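Local coordinates for protein YCAC GENE product (Escherichia coli, PDB 1YAC) that is probably a hydrolase of the isochorismatase family, an octameric enzyme whose substrate is unknown, at residues 13-18 with 50-55; 20-25 with 65-70; 56-61 with 79-84; 86-91 with 119-124; 109-114 with 138-143. One frame throughout, in Å; residues are numbered along the deposited sequence.

Contact 1 of 5, residues 13-18 with 50-55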
# COMPACT_ATOMS: atom_id res chain seq x y z
N ALA A 13 -27.22 20.89 -16.81
CA ALA A 13 -25.80 20.59 -16.63
C ALA A 13 -24.98 20.57 -17.91
O ALA A 13 -25.45 20.08 -18.95
CB ALA A 13 -25.63 19.24 -15.91
N ALA A 14 -23.77 21.12 -17.84
CA ALA A 14 -22.85 21.12 -18.97
C ALA A 14 -21.59 20.39 -18.50
O ALA A 14 -21.29 20.34 -17.30
CB ALA A 14 -22.51 22.53 -19.41
N VAL A 15 -20.87 19.80 -19.44
CA VAL A 15 -19.66 19.07 -19.11
C VAL A 15 -18.45 19.80 -19.66
O VAL A 15 -18.45 20.20 -20.83
CB VAL A 15 -19.71 17.64 -19.71
CG1 VAL A 15 -18.39 16.88 -19.44
CG2 VAL A 15 -20.87 16.87 -19.10
N LEU A 16 -17.44 20.03 -18.81
CA LEU A 16 -16.21 20.71 -19.24
C LEU A 16 -15.07 19.70 -19.16
O LEU A 16 -14.76 19.20 -18.07
CB LEU A 16 -15.87 21.90 -18.33
CG LEU A 16 -16.94 22.92 -17.90
CD1 LEU A 16 -16.26 24.12 -17.23
CD2 LEU A 16 -17.78 23.37 -19.07
N LEU A 17 -14.48 19.38 -20.31
CA LEU A 17 -13.37 18.43 -20.37
C LEU A 17 -12.12 19.26 -20.63
O LEU A 17 -11.88 19.72 -21.75
CB LEU A 17 -13.62 17.40 -21.47
CG LEU A 17 -14.92 16.60 -21.30
CD1 LEU A 17 -15.04 15.56 -22.41
CD2 LEU A 17 -14.94 15.91 -19.92
N VAL A 18 -11.30 19.40 -19.59
CA VAL A 18 -10.11 20.24 -19.64
C VAL A 18 -8.74 19.57 -19.73
O VAL A 18 -8.28 18.92 -18.79
CB VAL A 18 -10.10 21.19 -18.39
CG1 VAL A 18 -9.07 22.31 -18.57
CG2 VAL A 18 -11.50 21.76 -18.12
N PHE A 50 -26.36 11.37 -22.28
CA PHE A 50 -27.30 12.29 -21.68
C PHE A 50 -27.47 13.56 -22.51
O PHE A 50 -28.23 14.44 -22.11
CB PHE A 50 -26.88 12.65 -20.26
CG PHE A 50 -27.01 11.52 -19.29
CD1 PHE A 50 -28.27 11.05 -18.92
CD2 PHE A 50 -25.88 10.87 -18.79
CE1 PHE A 50 -28.41 9.95 -18.08
CE2 PHE A 50 -26.01 9.77 -17.94
CZ PHE A 50 -27.28 9.30 -17.59
N ASN A 51 -26.76 13.67 -23.63
CA ASN A 51 -26.89 14.86 -24.47
C ASN A 51 -26.59 16.15 -23.74
O ASN A 51 -27.31 17.13 -23.90
CB ASN A 51 -28.31 14.96 -25.02
CG ASN A 51 -28.48 14.22 -26.30
OD1 ASN A 51 -29.11 13.18 -26.35
ND2 ASN A 51 -27.96 14.77 -27.35
N LEU A 52 -25.53 16.18 -22.94
CA LEU A 52 -25.20 17.39 -22.20
C LEU A 52 -24.29 18.27 -23.01
O LEU A 52 -23.34 17.78 -23.63
CB LEU A 52 -24.48 17.04 -20.90
CG LEU A 52 -25.16 16.02 -19.99
CD1 LEU A 52 -24.21 15.74 -18.81
CD2 LEU A 52 -26.51 16.54 -19.52
N PRO A 53 -24.57 19.59 -23.06
CA PRO A 53 -23.71 20.50 -23.82
C PRO A 53 -22.31 20.28 -23.27
O PRO A 53 -22.11 20.32 -22.04
CB PRO A 53 -24.24 21.88 -23.41
CG PRO A 53 -25.70 21.63 -23.29
CD PRO A 53 -25.73 20.31 -22.50
N THR A 54 -21.35 20.03 -24.16
CA THR A 54 -19.98 19.73 -23.75
C THR A 54 -18.97 20.71 -24.34
O THR A 54 -19.10 21.15 -25.49
CB THR A 54 -19.63 18.27 -24.15
OG1 THR A 54 -20.55 17.38 -23.50
CG2 THR A 54 -18.20 17.89 -23.75
N ILE A 55 -17.99 21.09 -23.53
CA ILE A 55 -16.95 22.02 -23.92
C ILE A 55 -15.57 21.38 -23.78
O ILE A 55 -15.22 20.85 -22.72
CB ILE A 55 -17.03 23.29 -23.07
CG1 ILE A 55 -18.36 24.00 -23.36
CG2 ILE A 55 -15.88 24.24 -23.37
CD1 ILE A 55 -18.69 25.02 -22.34
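Val15 is held from both its backbone polar atoms by residues 53 and 55: its N donates to Pro53 O at 2.9 Å, and its O accepts from Ile55 N with the donor nearly in line with the carbonyl bond. A third bond, Leu17 N to Ile55 O, is straighter still (171° at the hydrogen), and with it Val15 pairs with Thr54 and Leu16 with Ile55 in parallel register. At the start of strand 54-59, Thr54 OG1 reaches back to Leu52 O at 2.8 Å, from above the carbonyl plane; a Schellman motif at Asn51 ends the helix just before. Weaker CA-H...O contacts fill in, with Thr54 CA 3.3 Å from Val15 O. The apolar contacts fall on two faces of the sheet. On one, Val15 CG2 meets Leu52 CD1 at 3.5 Å; CG1 takes the place anti to the backbone N (chi1 176°), which leaves CG2 as the branch turned to the leucine. Leu17 CD1 meets Thr54 CG2 on this face, where Ala47 and Leu43 of helix 33-49 cover the strands. On the other, Leu16 and Ile55 lie side by side and point the same way, Leu16 CD2 being 3.8 Å from Ile55 CD1, beneath Phe96 and Val100 of helix 94-102. Strand 13-18, helix 33-49 and strand 54-59 thus form a beta-alpha-beta crossover, buried in the centre of the three-layer alpha-beta-alpha sandwich.

Contact 2 of 5, residues 20-25 with 65-70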
# COMPACT_ATOMS: atom_id res chain seq x y z
N HIS A 20 -7.32 16.95 -21.44
CA HIS A 20 -7.05 15.51 -21.45
C HIS A 20 -6.22 15.34 -22.73
O HIS A 20 -6.73 14.87 -23.77
CB HIS A 20 -8.35 14.70 -21.54
CG HIS A 20 -9.16 14.70 -20.28
ND1 HIS A 20 -10.27 15.51 -20.10
CD2 HIS A 20 -9.07 13.94 -19.16
CE1 HIS A 20 -10.83 15.24 -18.93
NE2 HIS A 20 -10.12 14.30 -18.34
N GLN A 21 -4.97 15.76 -22.67
CA GLN A 21 -4.07 15.70 -23.82
C GLN A 21 -3.07 14.54 -23.75
O GLN A 21 -2.66 14.13 -22.67
CB GLN A 21 -3.36 17.05 -23.97
CG GLN A 21 -4.33 18.18 -24.32
CD GLN A 21 -3.77 19.55 -24.03
OE1 GLN A 21 -4.32 20.23 -23.14
NE2 GLN A 21 -2.78 19.96 -24.68
N ALA A 22 -2.67 14.05 -24.92
CA ALA A 22 -1.76 12.91 -25.03
C ALA A 22 -0.49 13.03 -24.21
O ALA A 22 -0.11 12.09 -23.51
CB ALA A 22 -1.44 12.62 -26.48
N GLY A 23 0.17 14.18 -24.30
CA GLY A 23 1.39 14.40 -23.54
C GLY A 23 1.09 14.50 -22.06
O GLY A 23 1.69 13.79 -21.24
N LEU A 24 0.11 15.33 -21.71
CA LEU A 24 -0.26 15.54 -20.31
C LEU A 24 -0.70 14.26 -19.57
O LEU A 24 -0.51 14.14 -18.36
CB LEU A 24 -1.32 16.64 -20.18
CG LEU A 24 -0.85 18.05 -20.59
CD1 LEU A 24 -2.03 19.04 -20.52
CD2 LEU A 24 0.28 18.51 -19.67
N LEU A 25 -1.29 13.32 -20.29
CA LEU A 25 -1.72 12.08 -19.65
C LEU A 25 -0.53 11.28 -19.10
O LEU A 25 -0.70 10.48 -18.19
CB LEU A 25 -2.55 11.20 -20.59
CG LEU A 25 -3.96 11.71 -20.93
CD1 LEU A 25 -4.72 10.68 -21.75
CD2 LEU A 25 -4.71 12.00 -19.68
N ASN A 65 2.73 19.30 -24.53
CA ASN A 65 1.42 18.94 -23.98
C ASN A 65 0.67 17.97 -24.88
O ASN A 65 -0.02 17.05 -24.41
CB ASN A 65 0.60 20.20 -23.68
CG ASN A 65 1.09 20.95 -22.44
OD1 ASN A 65 2.10 20.58 -21.83
ND2 ASN A 65 0.36 21.99 -22.05
N GLY A 66 0.85 18.15 -26.19
CA GLY A 66 0.23 17.26 -27.14
C GLY A 66 -1.22 17.54 -27.45
O GLY A 66 -1.86 18.36 -26.79
N PRO A 67 -1.77 16.84 -28.46
CA PRO A 67 -3.15 16.99 -28.89
C PRO A 67 -4.13 16.36 -27.93
O PRO A 67 -3.77 15.51 -27.12
CB PRO A 67 -3.16 16.26 -30.23
CG PRO A 67 -2.21 15.13 -29.99
CD PRO A 67 -1.07 15.81 -29.26
N LEU A 68 -5.39 16.77 -28.04
CA LEU A 68 -6.45 16.21 -27.23
C LEU A 68 -6.54 14.74 -27.65
O LEU A 68 -6.36 14.41 -28.82
CB LEU A 68 -7.78 16.91 -27.56
CG LEU A 68 -8.99 16.47 -26.73
CD1 LEU A 68 -8.84 16.91 -25.28
CD2 LEU A 68 -10.26 17.05 -27.35
N VAL A 69 -6.78 13.83 -26.70
CA VAL A 69 -6.90 12.43 -27.07
C VAL A 69 -7.99 12.33 -28.15
O VAL A 69 -9.07 12.89 -28.01
CB VAL A 69 -7.20 11.52 -25.87
CG1 VAL A 69 -6.02 11.53 -24.91
CG2 VAL A 69 -8.48 11.94 -25.15
N PRO A 70 -7.70 11.61 -29.25
CA PRO A 70 -8.59 11.41 -30.40
C PRO A 70 -10.04 11.05 -30.10
O PRO A 70 -10.95 11.54 -30.78
CB PRO A 70 -7.88 10.31 -31.19
CG PRO A 70 -6.45 10.56 -30.89
CD PRO A 70 -6.47 10.80 -29.41
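Two loops that follow the C-terminal ends of neighbouring parallel strands are zipped together here: residues 20-25 come after strand 13-18, residues 65-70 after strand 54-59, and Gln21 and Leu68 form a single backbone bridge. Val69 N donates to His20 O at 3.1 Å and Ala22 N to Pro67 O at 2.9 Å, both nearly straight. Asn65 O receives Leu24 N at 3.2 Å and, through a weak, bent bond, Gly23 N. Gln21 adds a side-chain bond: its chain runs extended beyond CG, and NE2 donates to Gly66 O at 2.8 Å, with that oxygen only 5° out of the amide plane. Gln21 OE1 is taken by Ser59 N, so both ends of the amide are engaged and its flip is fixed. A side chain at Gly66 would clash with Gly23 N and with its own preceding carbonyl. Leu24 crosses the amide of Asn65, bringing CD2 to 3.5 Å from OD1; that amide is held by Ser59 O at ND2 and by Tyr194 of the third subunit at OD1. Leu25 CD1 meets Val69 CG1 at 3.5 Å, the two side chains at about a right angle. Ala22 and Pro67 face Ser200 and Thr199 of the second subunit. Beyond the loops, His20 packs on Val40 of helix 33-49 and Leu72 of helix 70-75, the helix whose N-cap position Val69 occupies, and Leu68 lies against Leu56 and Thr58 of strand 54-59.

Contact 3 of 5, residues 56-61 with 79-84. Unlike the reference sequence in segment 56-61: Ala60 (reference Phe). Unlike the reference sequence in segment 79-84: Ala79 (reference Thr).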
# COMPACT_ATOMS: atom_id res chain seq x y z
N LEU A 56 -14.81 21.38 -24.87
CA LEU A 56 -13.46 20.82 -24.89
C LEU A 56 -12.46 21.98 -24.90
O LEU A 56 -12.69 23.01 -25.54
CB LEU A 56 -13.25 19.99 -26.16
CG LEU A 56 -14.25 18.89 -26.49
CD1 LEU A 56 -13.87 18.30 -27.84
CD2 LEU A 56 -14.28 17.82 -25.41
N THR A 57 -11.35 21.81 -24.19
CA THR A 57 -10.33 22.85 -24.18
C THR A 57 -8.98 22.20 -23.98
O THR A 57 -8.89 21.12 -23.41
CB THR A 57 -10.61 23.95 -23.10
OG1 THR A 57 -9.64 25.01 -23.22
CG2 THR A 57 -10.56 23.36 -21.69
N THR A 58 -7.94 22.81 -24.54
CA THR A 58 -6.59 22.28 -24.43
C THR A 58 -5.63 23.41 -24.14
O THR A 58 -5.93 24.58 -24.39
CB THR A 58 -6.14 21.59 -25.73
OG1 THR A 58 -6.15 22.54 -26.80
CG2 THR A 58 -7.06 20.41 -26.08
N SER A 59 -4.47 23.05 -23.62
CA SER A 59 -3.44 24.01 -23.27
C SER A 59 -2.19 23.75 -24.09
O SER A 59 -1.65 22.63 -24.05
CB SER A 59 -3.10 23.87 -21.78
OG SER A 59 -1.99 24.67 -21.43
N ALA A 60 -1.79 24.75 -24.87
CA ALA A 60 -0.59 24.69 -25.71
C ALA A 60 -0.40 23.33 -26.37
O ALA A 60 0.69 22.74 -26.32
CB ALA A 60 0.65 25.08 -24.90
N GLU A 61 -1.45 22.86 -27.02
CA GLU A 61 -1.44 21.56 -27.69
C GLU A 61 -0.39 21.38 -28.77
O GLU A 61 -0.13 20.26 -29.19
CB GLU A 61 -2.82 21.25 -28.25
CG GLU A 61 -3.27 22.21 -29.33
CD GLU A 61 -4.66 21.86 -29.84
OE1 GLU A 61 -5.49 21.41 -29.03
OE2 GLU A 61 -4.91 22.05 -31.05
N ALA A 79 -18.74 20.34 -30.70
CA ALA A 79 -18.63 21.04 -29.43
C ALA A 79 -17.62 22.17 -29.49
O ALA A 79 -16.75 22.18 -30.36
CB ALA A 79 -18.22 20.05 -28.32
N PRO A 80 -17.78 23.19 -28.63
CA PRO A 80 -16.83 24.30 -28.62
C PRO A 80 -15.46 23.68 -28.29
O PRO A 80 -15.36 22.83 -27.41
CB PRO A 80 -17.32 25.14 -27.45
CG PRO A 80 -18.79 24.97 -27.55
CD PRO A 80 -18.94 23.50 -27.78
N TYR A 81 -14.44 24.07 -29.04
CA TYR A 81 -13.10 23.55 -28.83
C TYR A 81 -12.19 24.76 -28.71
O TYR A 81 -11.86 25.41 -29.70
CB TYR A 81 -12.70 22.65 -30.02
CG TYR A 81 -11.39 21.92 -29.85
CD1 TYR A 81 -10.19 22.61 -29.68
CD2 TYR A 81 -11.34 20.54 -29.91
CE1 TYR A 81 -8.98 21.94 -29.57
CE2 TYR A 81 -10.13 19.85 -29.80
CZ TYR A 81 -8.96 20.56 -29.64
OH TYR A 81 -7.76 19.90 -29.57
N ILE A 82 -11.79 25.06 -27.47
CA ILE A 82 -10.95 26.21 -27.20
C ILE A 82 -9.51 25.79 -26.93
O ILE A 82 -9.19 25.19 -25.90
CB ILE A 82 -11.50 27.02 -25.98
CG1 ILE A 82 -12.94 27.49 -26.24
CG2 ILE A 82 -10.63 28.23 -25.70
CD1 ILE A 82 -14.00 26.46 -25.97
N ALA A 83 -8.65 26.01 -27.92
CA ALA A 83 -7.23 25.70 -27.80
C ALA A 83 -6.63 26.96 -27.19
O ALA A 83 -6.52 27.99 -27.87
CB ALA A 83 -6.61 25.42 -29.17
N ARG A 84 -6.36 26.92 -25.89
CA ARG A 84 -5.80 28.07 -25.19
C ARG A 84 -4.30 28.18 -25.48
O ARG A 84 -3.52 27.26 -25.18
CB ARG A 84 -6.04 27.94 -23.68
CG ARG A 84 -7.42 27.43 -23.32
CD ARG A 84 -7.74 27.61 -21.84
NE ARG A 84 -6.76 27.00 -20.94
CZ ARG A 84 -6.65 25.70 -20.71
NH1 ARG A 84 -7.45 24.84 -21.32
NH2 ARG A 84 -5.73 25.25 -19.87
O HOH W 1 -4.02 24.41 -27.07
O HOH W 2 -2.83 27.32 -22.03
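Strands 56-59 and 81-84 run parallel, their axes 4.6 Å apart and 13° off line, as the two strands of a beta-alpha-beta unit linked through helix 70-75; strand 81-84 is the outermost on this side of the chain's sheet. Backbone bonds alternate from Leu56 N to Pro80 O, through Ile82 N to Leu56 O, Thr58 N to Ile82 O and Arg84 N to Thr58 O, up to Ala60 N on Arg84 O (alanine here, phenylalanine in the reference sequence). Ile82 O takes a second donor, Thr57 OG1, at 2.7 Å. That hydroxyl, placed anti to the backbone N (chi1 -175°), in turn accepts from Arg84 NH1 at 2.9 Å, exactly in the guanidinium plane. The arginine bends at chi3, one face of its head over Ser59 CA, while NH1 also forms a salt bridge with Asp19 and NE donates to Asn87 O. A leucine in place of Arg84 would probably leave Asp19 without its charged mate and Thr57 OG1 and Asn87 O without these donors. On the face of Leu56 and Thr58, Leu56 CD1 lies 4.0 Å from Tyr81 CD2. Water 1 donates to Thr58 OG1 at 2.8 Å and accepts from Glu61 N, tying the turn after the strand back to it. Glu61 OE1 collects two hydroxyls: Thr58 OG1 at 2.6 Å from above the carboxylate plane, and Tyr81 OH at 2.8 Å on the syn side, with the carboxylate turned 79° from the ring.

Contact 4 of 5, residues 86-91 with 119-124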
# COMPACT_ATOMS: atom_id res chain seq x y z
N GLY A 86 -2.22 30.31 -24.05
CA GLY A 86 -1.43 30.68 -22.88
C GLY A 86 -2.05 30.59 -21.51
O GLY A 86 -1.36 30.21 -20.55
N ASN A 87 -3.33 30.92 -21.38
CA ASN A 87 -4.01 30.87 -20.09
C ASN A 87 -4.04 29.48 -19.47
O ASN A 87 -4.60 28.55 -20.04
CB ASN A 87 -5.43 31.42 -20.20
CG ASN A 87 -5.46 32.93 -20.17
OD1 ASN A 87 -6.11 33.57 -21.01
ND2 ASN A 87 -4.74 33.53 -19.21
N ILE A 88 -3.47 29.37 -18.28
CA ILE A 88 -3.41 28.09 -17.57
C ILE A 88 -4.79 27.76 -17.01
O ILE A 88 -5.27 26.64 -17.17
CB ILE A 88 -2.31 28.13 -16.48
CG1 ILE A 88 -0.93 28.23 -17.16
CG2 ILE A 88 -2.38 26.89 -15.62
CD1 ILE A 88 0.26 28.30 -16.21
N ASN A 89 -5.40 28.71 -16.31
CA ASN A 89 -6.77 28.53 -15.80
C ASN A 89 -7.68 28.83 -17.01
O ASN A 89 -7.65 29.94 -17.56
CB ASN A 89 -7.07 29.54 -14.69
CG ASN A 89 -8.50 29.47 -14.21
OD1 ASN A 89 -9.31 28.70 -14.73
ND2 ASN A 89 -8.82 30.26 -13.21
N ALA A 90 -8.44 27.83 -17.47
CA ALA A 90 -9.34 27.98 -18.61
C ALA A 90 -10.31 29.14 -18.42
O ALA A 90 -10.72 29.78 -19.40
CB ALA A 90 -10.12 26.70 -18.86
N TRP A 91 -10.69 29.40 -17.17
CA TRP A 91 -11.61 30.49 -16.87
C TRP A 91 -11.03 31.86 -17.24
O TRP A 91 -11.78 32.81 -17.37
CB TRP A 91 -12.04 30.48 -15.41
CG TRP A 91 -13.44 31.00 -15.24
CD1 TRP A 91 -13.81 32.28 -14.91
CD2 TRP A 91 -14.65 30.26 -15.43
NE1 TRP A 91 -15.19 32.38 -14.89
CE2 TRP A 91 -15.72 31.15 -15.20
CE3 TRP A 91 -14.94 28.93 -15.77
CZ2 TRP A 91 -17.07 30.75 -15.30
CZ3 TRP A 91 -16.27 28.53 -15.86
CH2 TRP A 91 -17.32 29.44 -15.63
N VAL A 119 -8.26 21.50 -13.41
CA VAL A 119 -9.60 21.25 -12.90
C VAL A 119 -9.91 22.25 -11.78
O VAL A 119 -10.87 23.01 -11.87
CB VAL A 119 -9.77 19.82 -12.37
CG1 VAL A 119 -11.15 19.65 -11.71
CG2 VAL A 119 -9.65 18.84 -13.53
N ALA A 120 -9.06 22.27 -10.76
CA ALA A 120 -9.28 23.16 -9.61
C ALA A 120 -9.40 24.65 -9.93
O ALA A 120 -10.31 25.31 -9.42
CB ALA A 120 -8.19 22.94 -8.55
N PHE A 121 -8.51 25.19 -10.76
CA PHE A 121 -8.56 26.63 -11.05
C PHE A 121 -9.92 27.04 -11.64
O PHE A 121 -10.60 27.92 -11.08
CB PHE A 121 -7.38 27.08 -11.93
CG PHE A 121 -6.01 26.94 -11.28
CD1 PHE A 121 -5.87 26.41 -9.99
CD2 PHE A 121 -4.87 27.34 -11.96
CE1 PHE A 121 -4.59 26.26 -9.40
CE2 PHE A 121 -3.59 27.20 -11.38
CZ PHE A 121 -3.45 26.66 -10.09
N PRO A 122 -10.34 26.41 -12.76
CA PRO A 122 -11.64 26.82 -13.29
C PRO A 122 -12.80 26.44 -12.36
O PRO A 122 -13.83 27.13 -12.33
CB PRO A 122 -11.69 26.14 -14.66
CG PRO A 122 -10.79 24.96 -14.50
CD PRO A 122 -9.65 25.51 -13.70
N ALA A 123 -12.66 25.35 -11.60
CA ALA A 123 -13.73 24.97 -10.66
C ALA A 123 -13.92 26.10 -9.64
O ALA A 123 -15.05 26.51 -9.37
CB ALA A 123 -13.40 23.64 -9.94
N LEU A 124 -12.82 26.62 -9.10
CA LEU A 124 -12.88 27.68 -8.10
C LEU A 124 -13.42 28.97 -8.71
O LEU A 124 -14.21 29.68 -8.08
CB LEU A 124 -11.48 27.90 -7.49
CG LEU A 124 -10.90 26.69 -6.74
CD1 LEU A 124 -9.47 26.98 -6.28
CD2 LEU A 124 -11.79 26.33 -5.56
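Asn89 lays its amide against the helix where Phe121 and Pro122 meet: CG lies 3.5 Å from Phe121 CB, and OD1 comes to 3.4 Å from Pro122 CD. The proline N, 3.2 Å from OD1, has no hydrogen to give, so this is packing of a carbonyl oxygen against a pyrrolidine ring. Asn89 CB sits at the edge of the Phe121 ring, whose plane is turned 65° from the amide. Ile88 CG2 touches the same ring more loosely, 4.4 Å from CE2, and Trp91 CB rests at a like distance from Pro122 CB. What points the amide at the helix is its first torsion, with CG anti to the backbone N (chi1 175°), and an Asx turn: OD1 accepts from Trp91 N at 2.9 Å, the donor standing 58° out of the carbonyl plane. The other end of the amide, ND2, donates to Ser125 OG, one turn further along the helix. In the three-layer sandwich this joins the loop between strand 81-84 and helix 94-102 to helix 115-128, kinked at Pro122, whose N cannot bond to the preceding turn. An alanine at Asn89 is likely to leave Trp91 N and Ser125 OG without these amide partners and open a gap beside Phe121 CB. Further out, Trp91 NE1 donates to Glu129 and the indole packs on Phe96, Val97 and Val100 of helix 94-102. Tyr5 of the third subunit packs on Phe121, and Arg7 of that subunit on Asn89.

Contact 5 of 5, residues 109-114 with 138-143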
# COMPACT_ATOMS: atom_id res chain seq x y z
N ILE A 109 -20.10 20.04 -14.76
CA ILE A 109 -19.45 18.77 -14.43
C ILE A 109 -18.06 18.94 -15.03
O ILE A 109 -17.91 19.04 -16.25
CB ILE A 109 -20.19 17.60 -15.10
CG1 ILE A 109 -21.61 17.51 -14.54
CG2 ILE A 109 -19.42 16.29 -14.88
CD1 ILE A 109 -22.52 16.62 -15.35
N ILE A 110 -17.04 18.98 -14.17
CA ILE A 110 -15.68 19.23 -14.65
C ILE A 110 -14.70 18.10 -14.39
O ILE A 110 -14.69 17.50 -13.31
CB ILE A 110 -15.12 20.50 -13.99
CG1 ILE A 110 -16.14 21.64 -14.07
CG2 ILE A 110 -13.83 20.94 -14.69
CD1 ILE A 110 -15.68 22.95 -13.39
N ALA A 111 -13.84 17.83 -15.38
CA ALA A 111 -12.80 16.80 -15.26
C ALA A 111 -11.65 17.24 -16.16
O ALA A 111 -11.87 17.99 -17.11
CB ALA A 111 -13.33 15.45 -15.69
N GLY A 112 -10.44 16.76 -15.89
CA GLY A 112 -9.30 17.16 -16.69
C GLY A 112 -7.96 16.85 -16.05
O GLY A 112 -7.90 16.10 -15.08
N VAL A 113 -6.88 17.38 -16.62
CA VAL A 113 -5.55 17.13 -16.07
C VAL A 113 -4.67 18.37 -16.17
O VAL A 113 -4.80 19.14 -17.12
CB VAL A 113 -4.85 15.83 -16.67
CG1 VAL A 113 -5.69 15.15 -17.73
CG2 VAL A 113 -3.43 16.11 -17.16
N VAL A 114 -3.92 18.71 -15.12
CA VAL A 114 -3.84 18.00 -13.84
C VAL A 114 -4.92 18.51 -12.89
O VAL A 114 -5.32 19.67 -12.94
CB VAL A 114 -2.43 18.08 -13.17
CG1 VAL A 114 -1.40 17.40 -14.07
CG2 VAL A 114 -2.03 19.51 -12.87
N ASP A 138 -12.55 10.81 -10.46
CA ASP A 138 -11.95 9.63 -11.06
C ASP A 138 -11.69 9.76 -12.57
O ASP A 138 -11.16 8.83 -13.19
CB ASP A 138 -12.68 8.33 -10.67
CG ASP A 138 -14.09 8.25 -11.22
OD1 ASP A 138 -14.63 9.26 -11.72
OD2 ASP A 138 -14.67 7.14 -11.13
N ALA A 139 -12.03 10.92 -13.14
CA ALA A 139 -11.76 11.21 -14.55
C ALA A 139 -10.80 12.42 -14.65
O ALA A 139 -10.65 13.03 -15.71
CB ALA A 139 -13.05 11.47 -15.32
N SER A 140 -10.21 12.79 -13.51
CA SER A 140 -9.24 13.88 -13.42
C SER A 140 -7.97 13.23 -12.89
O SER A 140 -8.05 12.36 -12.04
CB SER A 140 -9.73 14.95 -12.45
OG SER A 140 -10.95 15.52 -12.91
N GLY A 141 -6.82 13.62 -13.42
CA GLY A 141 -5.58 12.98 -12.99
C GLY A 141 -4.47 13.93 -12.62
O GLY A 141 -4.42 15.07 -13.10
N THR A 142 -3.55 13.46 -11.79
CA THR A 142 -2.44 14.30 -11.37
C THR A 142 -1.22 13.47 -11.02
O THR A 142 -1.22 12.24 -11.22
CB THR A 142 -2.87 15.22 -10.19
OG1 THR A 142 -1.78 16.07 -9.80
CG2 THR A 142 -3.36 14.39 -9.00
N PHE A 143 -0.19 14.13 -10.51
CA PHE A 143 1.08 13.49 -10.16
C PHE A 143 1.01 12.36 -9.13
O PHE A 143 1.51 11.26 -9.38
CB PHE A 143 2.09 14.55 -9.66
CG PHE A 143 2.29 15.70 -10.61
CD1 PHE A 143 3.18 15.59 -11.68
CD2 PHE A 143 1.56 16.88 -10.45
CE1 PHE A 143 3.33 16.65 -12.59
CE2 PHE A 143 1.70 17.94 -11.35
CZ PHE A 143 2.59 17.83 -12.42
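Gly112 uses both its polar backbone atoms across this contact: N donates to Ser140 OG at 3.3 Å, and O accepts from Gly141 N at 3.2 Å, each bond bent to 146° at the hydrogen. The end of strand 107-112 and the residues just after it meet the loop that follows the adjacent parallel strand 132-136, at the C-terminal ends of the strands of the alpha-beta-alpha sandwich, where alpha/beta folds commonly place their active sites. Ser140 OG lies anti to its own carbonyl carbon (chi1 -62°), a setting that brings it beside Gly112, and it also bonds to Val136 O at the end of strand 132-136. The backbone angles of Gly112 would jam any side chain against the carbonyl of the residue before, which accounts for the glycine. Close CA-H...O contacts support the pairing, Ser140 CA on Gly112 O and Val114 CA on Gly141 O, both at 3.1 Å. The peptide between Val113 and Val114 is cis, and Val114 stands at the N-cap position of helix 115-128. Thr142 OG1 bonds to Glu116 in the first turn of that helix and to Thr147. Apolar contacts finish the join. Ala111 CB meets Ala139 CB at 4.0 Å, while His20 NE2 holds Ala139 O. The Phe143 ring makes an edge-to-face stack with Phe166 of the third subunit, which also packs on Val114. Within the chain, the Val114 and Phe143 side chains cross at a slant, CG1 of Val114 lying 4.2 Å from CE2 of Phe143.

Contacts 1 and 3 are consecutive steps across one parallel sheet, 14 Å apart between centres and sharing strand 54-59; contact 5 begins on strand 107-112, which flanks strand 13-18 on its other side. Contacts 2 and 5 lie at the C-terminal strand ends, their centres 13 Å apart, linked by the bond from His20 to Ala139. Contact 4, its centre about 12 Å from those of contacts 3 and 5, sits on the helical layer, where Val119 packs on Gly112. Along the chain, contact 2 interleaves with contacts 1 and 3, and contact 4 with contact 5. Contacts 2 to 5 all meet the third subunit, so sheet, loops and octamer interface are tied together.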